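Local coordinates for putative baseplate protein (PDB 2FSD), which probably recognises and binds receptors on the surface of Lactococcus lactis cells, as the head domain of the receptor-binding protein of phage bIL170, at residues A[90-95]-A[137-142]; A[109-114]-A[133-138]. All coordinates share one frame; numbering follows the deposited sequence.

Contact 1: residues A[90-95]-A[137-142]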
loop_
_atom_site.group_PDB
_atom_site.type_symbol
_atom_site.label_atom_id
_atom_site.label_comp_id
_atom_site.label_asym_id
_atom_site.label_seq_id
_atom_site.Cartn_x
_atom_site.Cartn_y
_atom_site.Cartn_z
ATOM N N ASN A 90 -20.139 -3.604 -2.835
ATOM C CA ASN A 90 -19.559 -2.511 -3.605
ATOM C C ASN A 90 -18.137 -2.091 -3.173
ATOM O O ASN A 90 -17.804 -0.887 -3.135
ATOM C CB ASN A 90 -20.509 -1.321 -3.488
ATOM C CG ASN A 90 -20.781 -0.947 -2.045
ATOM O OD1 ASN A 90 -20.354 -1.651 -1.118
ATOM N ND2 ASN A 90 -21.501 0.154 -1.840
ATOM N N LEU A 91 -17.293 -3.076 -2.870
ATOM C CA LEU A 91 -15.967 -2.792 -2.351
ATOM C C LEU A 91 -15.027 -2.556 -3.524
ATOM O O LEU A 91 -15.258 -3.092 -4.599
ATOM C CB LEU A 91 -15.459 -3.932 -1.458
ATOM C CG LEU A 91 -16.396 -4.425 -0.347
ATOM C CD1 LEU A 91 -15.630 -5.389 0.547
ATOM C CD2 LEU A 91 -16.996 -3.276 0.477
ATOM N N PRO A 92 -13.989 -1.724 -3.330
ATOM C CA PRO A 92 -13.016 -1.447 -4.388
ATOM C C PRO A 92 -11.978 -2.558 -4.598
ATOM O O PRO A 92 -11.841 -3.458 -3.760
ATOM C CB PRO A 92 -12.339 -0.148 -3.904
ATOM C CG PRO A 92 -12.461 -0.168 -2.432
ATOM C CD PRO A 92 -13.704 -0.952 -2.099
ATOM N N GLN A 93 -11.252 -2.479 -5.711
ATOM C CA GLN A 93 -10.133 -3.378 -5.977
ATOM C C GLN A 93 -8.859 -2.594 -6.233
ATOM O O GLN A 93 -8.824 -1.729 -7.118
ATOM C CB GLN A 93 -10.400 -4.279 -7.193
ATOM C CG GLN A 93 -9.111 -4.902 -7.841
ATOM C CD GLN A 93 -8.587 -6.137 -7.102
ATOM O OE1 GLN A 93 -9.232 -7.178 -7.120
ATOM N NE2 GLN A 93 -7.408 -6.028 -6.471
ATOM N N PHE A 94 -7.803 -2.933 -5.492
ATOM C CA PHE A 94 -6.462 -2.451 -5.805
ATOM C C PHE A 94 -5.413 -3.244 -5.035
ATOM O O PHE A 94 -5.720 -3.860 -4.011
ATOM C CB PHE A 94 -6.326 -0.938 -5.523
ATOM C CG PHE A 94 -6.669 -0.539 -4.119
ATOM C CD1 PHE A 94 -5.701 -0.573 -3.117
ATOM C CD2 PHE A 94 -7.954 -0.112 -3.798
ATOM C CE1 PHE A 94 -6.009 -0.196 -1.812
ATOM C CE2 PHE A 94 -8.271 0.258 -2.496
ATOM C CZ PHE A 94 -7.297 0.222 -1.501
ATOM N N ASP A 95 -4.190 -3.251 -5.559
ATOM C CA ASP A 95 -3.049 -3.804 -4.856
ATOM C C ASP A 95 -2.235 -2.643 -4.267
ATOM O O ASP A 95 -1.963 -1.655 -4.947
ATOM C CB ASP A 95 -2.174 -4.648 -5.787
ATOM C CG ASP A 95 -2.828 -5.974 -6.206
ATOM O OD1 ASP A 95 -3.890 -6.368 -5.668
ATOM O OD2 ASP A 95 -2.264 -6.635 -7.095
ATOM N N LEU A 137 -4.946 0.546 4.494
ATOM C CA LEU A 137 -5.450 1.038 3.226
ATOM C C LEU A 137 -6.849 1.612 3.369
ATOM O O LEU A 137 -7.521 1.399 4.376
ATOM C CB LEU A 137 -5.396 -0.055 2.153
ATOM C CG LEU A 137 -6.133 -1.373 2.382
ATOM C CD1 LEU A 137 -7.660 -1.245 2.209
ATOM C CD2 LEU A 137 -5.574 -2.409 1.424
ATOM N N SER A 138 -7.247 2.372 2.355
ATOM C CA SER A 138 -8.581 2.946 2.295
ATOM C C SER A 138 -8.910 3.453 0.884
ATOM O O SER A 138 -8.030 3.875 0.141
ATOM C CB SER A 138 -8.736 4.076 3.316
ATOM O OG SER A 138 -7.953 5.195 2.976
ATOM N N ALA A 139 -10.185 3.360 0.528
ATOM C CA ALA A 139 -10.705 3.958 -0.692
ATOM C C ALA A 139 -12.213 4.176 -0.563
ATOM O O ALA A 139 -12.876 3.536 0.266
ATOM C CB ALA A 139 -10.399 3.092 -1.882
ATOM N N PRO A 140 -12.766 5.091 -1.380
ATOM C CA PRO A 140 -14.222 5.216 -1.423
ATOM C C PRO A 140 -14.901 3.926 -1.896
ATOM O O PRO A 140 -14.338 3.180 -2.703
ATOM C CB PRO A 140 -14.458 6.363 -2.430
ATOM C CG PRO A 140 -13.159 6.542 -3.175
ATOM C CD PRO A 140 -12.078 6.041 -2.280
ATOM N N LEU A 141 -16.096 3.655 -1.389
ATOM C CA LEU A 141 -16.899 2.556 -1.921
ATOM C C LEU A 141 -17.198 2.813 -3.398
ATOM O O LEU A 141 -17.112 3.959 -3.864
ATOM C CB LEU A 141 -18.198 2.365 -1.120
ATOM C CG LEU A 141 -18.013 1.897 0.333
ATOM C CD1 LEU A 141 -19.349 1.792 1.070
ATOM C CD2 LEU A 141 -17.271 0.577 0.386
ATOM N N LEU A 142 -17.501 1.729 -4.116
ATOM C CA LEU A 142 -17.883 1.728 -5.549
ATOM C C LEU A 142 -16.670 1.671 -6.480
ATOM O O LEU A 142 -16.153 0.594 -6.779
ATOM C CB LEU A 142 -18.789 2.915 -5.938
ATOM C CG LEU A 142 -19.975 3.315 -5.057
ATOM C CD1 LEU A 142 -21.049 3.985 -5.913
ATOM C CD2 LEU A 142 -20.571 2.132 -4.309
#
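Leu-142 and Asn-90 tie the two segments together through the backbone: Leu-142 N donates to Asn-90 O at 2.8 Å, a nearly straight bond (163° at the hydrogen) whose donor is tilted somewhat from the carbonyl plane. This bond joins the very last residue of the chain to the loop that leads into strand 94-102. The Asn-90 side chain adds a contact of another kind. Its CG sits between the backbone N and the carbonyl carbon (chi1 56°), which swings the amide toward the C-terminal leucines, so that ND2 lies 3.3 Å from Leu-142 CD2 and CB also rests on that methyl. Amide and CB together thus lie against the leucine at a partly exposed margin, in van der Waals contact and not through a polar bond.

Strands 132-140 and 94-102 are antiparallel neighbours in the closed antiparallel barrel of the head domain, and here the loop before 94-102 runs over the end of 132-140. Apolar contacts fill the interval. Leu-91 and Leu-141 lie side by side, their CD2 methyls 3.9 Å apart. Pro-92, a rigid residue with no N-H to satisfy, sets its CG 3.9 Å from Ala-139 CB and also against Pro-140 O. Farther along, the Phe-94 ring meets the strand obliquely: CE2 approaches Ala-139 CB to 3.6 Å, while CE1 reaches Leu-137 CD2 at 3.9 Å and CZ meets the other methyl, CD1. Alanine suits its position because its single methyl touches both the proline and the ring, which approach it from the same general side. The same ring stacks with Phe-94 of the second subunit, and Leu-137 and Ser-138 pair in an antiparallel ladder with a strand of that chain, so the sheet runs on across the subunit interface.

Contact 2: residues A[109-114]-A[133-138]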
loop_
_atom_site.group_PDB
_atom_site.type_symbol
_atom_site.label_atom_id
_atom_site.label_comp_id
_atom_site.label_asym_id
_atom_site.label_seq_id
_atom_site.Cartn_x
_atom_site.Cartn_y
_atom_site.Cartn_z
ATOM N N SER A 109 5.841 -6.575 1.182
ATOM C CA SER A 109 4.700 -7.411 0.798
ATOM C C SER A 109 3.780 -6.636 -0.128
ATOM O O SER A 109 3.813 -5.405 -0.171
ATOM C CB SER A 109 3.930 -7.923 2.029
ATOM O OG SER A 109 3.100 -6.933 2.613
ATOM N N LEU A 110 2.974 -7.379 -0.878
ATOM C CA LEU A 110 1.899 -6.828 -1.676
ATOM C C LEU A 110 0.581 -7.161 -0.978
ATOM O O LEU A 110 0.394 -8.286 -0.520
ATOM C CB LEU A 110 1.933 -7.430 -3.089
ATOM C CG LEU A 110 0.800 -7.061 -4.053
ATOM C CD1 LEU A 110 1.312 -7.001 -5.475
ATOM C CD2 LEU A 110 -0.366 -8.051 -3.957
ATOM N N ILE A 111 -0.316 -6.175 -0.902
ATOM C CA ILE A 111 -1.647 -6.347 -0.312
ATOM C C ILE A 111 -2.726 -6.306 -1.387
ATOM O O ILE A 111 -2.887 -5.310 -2.083
ATOM C CB ILE A 111 -1.962 -5.258 0.729
ATOM C CG1 ILE A 111 -0.875 -5.214 1.815
ATOM C CG2 ILE A 111 -3.350 -5.495 1.340
ATOM C CD1 ILE A 111 -0.830 -6.450 2.750
ATOM N N ASN A 112 -3.466 -7.398 -1.508
ATOM C CA ASN A 112 -4.550 -7.525 -2.492
ATOM C C ASN A 112 -5.922 -7.215 -1.845
ATOM O O ASN A 112 -6.370 -7.920 -0.936
ATOM C CB ASN A 112 -4.511 -8.949 -3.079
ATOM C CG ASN A 112 -5.408 -9.120 -4.282
ATOM O OD1 ASN A 112 -6.602 -8.805 -4.246
ATOM N ND2 ASN A 112 -4.834 -9.629 -5.363
ATOM N N MET A 113 -6.557 -6.138 -2.313
ATOM C CA MET A 113 -7.871 -5.709 -1.825
ATOM C C MET A 113 -8.914 -5.941 -2.921
ATOM O O MET A 113 -8.668 -5.634 -4.083
ATOM C CB MET A 113 -7.835 -4.232 -1.416
ATOM C CG MET A 113 -9.193 -3.611 -1.118
ATOM S SD MET A 113 -10.038 -4.252 0.355
ATOM C CE MET A 113 -11.648 -3.494 0.145
ATOM N N SER A 114 -10.060 -6.507 -2.540
ATOM C CA SER A 114 -11.182 -6.739 -3.455
ATOM C C SER A 114 -12.466 -6.970 -2.656
ATOM O O SER A 114 -12.432 -6.998 -1.414
ATOM C CB SER A 114 -10.895 -7.929 -4.373
ATOM O OG SER A 114 -10.685 -9.118 -3.638
ATOM N N ILE A 133 2.177 -9.952 8.757
ATOM C CA ILE A 133 1.976 -8.761 7.906
ATOM C C ILE A 133 1.272 -7.587 8.621
ATOM O O ILE A 133 0.387 -7.778 9.453
ATOM C CB ILE A 133 1.230 -9.104 6.568
ATOM C CG1 ILE A 133 -0.186 -9.629 6.834
ATOM C CG2 ILE A 133 2.038 -10.121 5.770
ATOM C CD1 ILE A 133 -1.058 -9.686 5.604
ATOM N N SER A 134 1.713 -6.383 8.274
ATOM C CA SER A 134 1.104 -5.143 8.698
ATOM C C SER A 134 0.848 -4.275 7.465
ATOM O O SER A 134 1.655 -4.237 6.522
ATOM C CB SER A 134 2.007 -4.387 9.687
ATOM O OG SER A 134 2.154 -5.082 10.923
ATOM N N PHE A 135 -0.295 -3.587 7.475
ATOM C CA PHE A 135 -0.674 -2.699 6.384
ATOM C C PHE A 135 -1.809 -1.786 6.811
ATOM O O PHE A 135 -2.462 -2.020 7.827
ATOM C CB PHE A 135 -1.098 -3.497 5.145
ATOM C CG PHE A 135 -2.388 -4.257 5.326
ATOM C CD1 PHE A 135 -3.606 -3.683 4.957
ATOM C CD2 PHE A 135 -2.388 -5.534 5.866
ATOM C CE1 PHE A 135 -4.801 -4.373 5.132
ATOM C CE2 PHE A 135 -3.571 -6.229 6.044
ATOM C CZ PHE A 135 -4.780 -5.655 5.681
ATOM N N ALA A 136 -2.044 -0.754 6.005
ATOM C CA ALA A 136 -3.232 0.075 6.133
ATOM C C ALA A 136 -3.655 0.593 4.755
ATOM O O ALA A 136 -2.826 1.009 3.929
ATOM C CB ALA A 136 -2.996 1.224 7.108
ATOM N N LEU A 137 -4.946 0.546 4.494
ATOM C CA LEU A 137 -5.450 1.038 3.226
ATOM C C LEU A 137 -6.849 1.612 3.369
ATOM O O LEU A 137 -7.521 1.399 4.376
ATOM C CB LEU A 137 -5.396 -0.055 2.153
ATOM C CG LEU A 137 -6.133 -1.373 2.382
ATOM C CD1 LEU A 137 -7.660 -1.245 2.209
ATOM C CD2 LEU A 137 -5.574 -2.409 1.424
ATOM N N SER A 138 -7.247 2.372 2.355
ATOM C CA SER A 138 -8.581 2.946 2.295
ATOM C C SER A 138 -8.910 3.453 0.884
ATOM O O SER A 138 -8.030 3.875 0.141
ATOM C CB SER A 138 -8.736 4.076 3.316
ATOM O OG SER A 138 -7.953 5.195 2.976
#
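Ile-111 and Phe-135 mark the closest CA pairing, 7.7 Å, between segments 109-114 and 133-138, whose axes pass 8.8 Å apart at 52°, too far for backbone pairing, so that side chains alone join them. Ile-111 is the central piece. Its chi1 of -55° sets CG1 beside the backbone N, and both CG1 and the CD1 beyond it lie against Phe-135 CB and CG. CD1 comes down over the CG-CD2 rim, on the same side of the ring as CG2, 3.6 Å from Phe-135 CD2. The CG2 methyl lies over that face, 4.2 Å from the centroid and 16° off the normal, a CH-pi contact displaced a little toward the rim. Beyond the ring the branches diverge, CD1 to Ile-133 CD1 at 4.3 Å and CG2 to Leu-137 CD2 at 3.8 Å; Met-113 CB approaches the same leucine methyl from the next inward-facing position along segment 109-114. Beta-branched isoleucine suits this site because it offers a methyl and a longer arm at once, while the flat phenylalanine gives both a broad surface to rest on. Around them, Val-62 and Ile-118 pack on Phe-135, and Phe-83 on Met-113. Strand 94-102 runs between strands 105-114 and 132-140 in the sheet, so the contact spans second neighbours across the inside of the curve: the apolar interior of a closed antiparallel beta barrel, the fold of this phage head domain.

In the fold
Both contacts draw on strand 132-140 and share Leu-137, which faces Phe-94 in contact 1 and Ile-111 in contact 2. Their centres lie about 11 Å apart, and they sit at different depths: contact 2 lies about 4 Å from the centre of the chain and all its touching residues are buried, whereas contact 1, about 13 Å out, is only partly buried. The chemistry follows. Contact 2 is wholly apolar, between second-neighbour strands; contact 1 adds a backbone hydrogen bond and an amide at the C-terminal margin. Strand 94-102 begins in contact 1 and lies between the two strands of contact 2, with Phe-94 O probably hydrogen-bonded to Met-113 N (3.0 Å). Both also touch the second subunit.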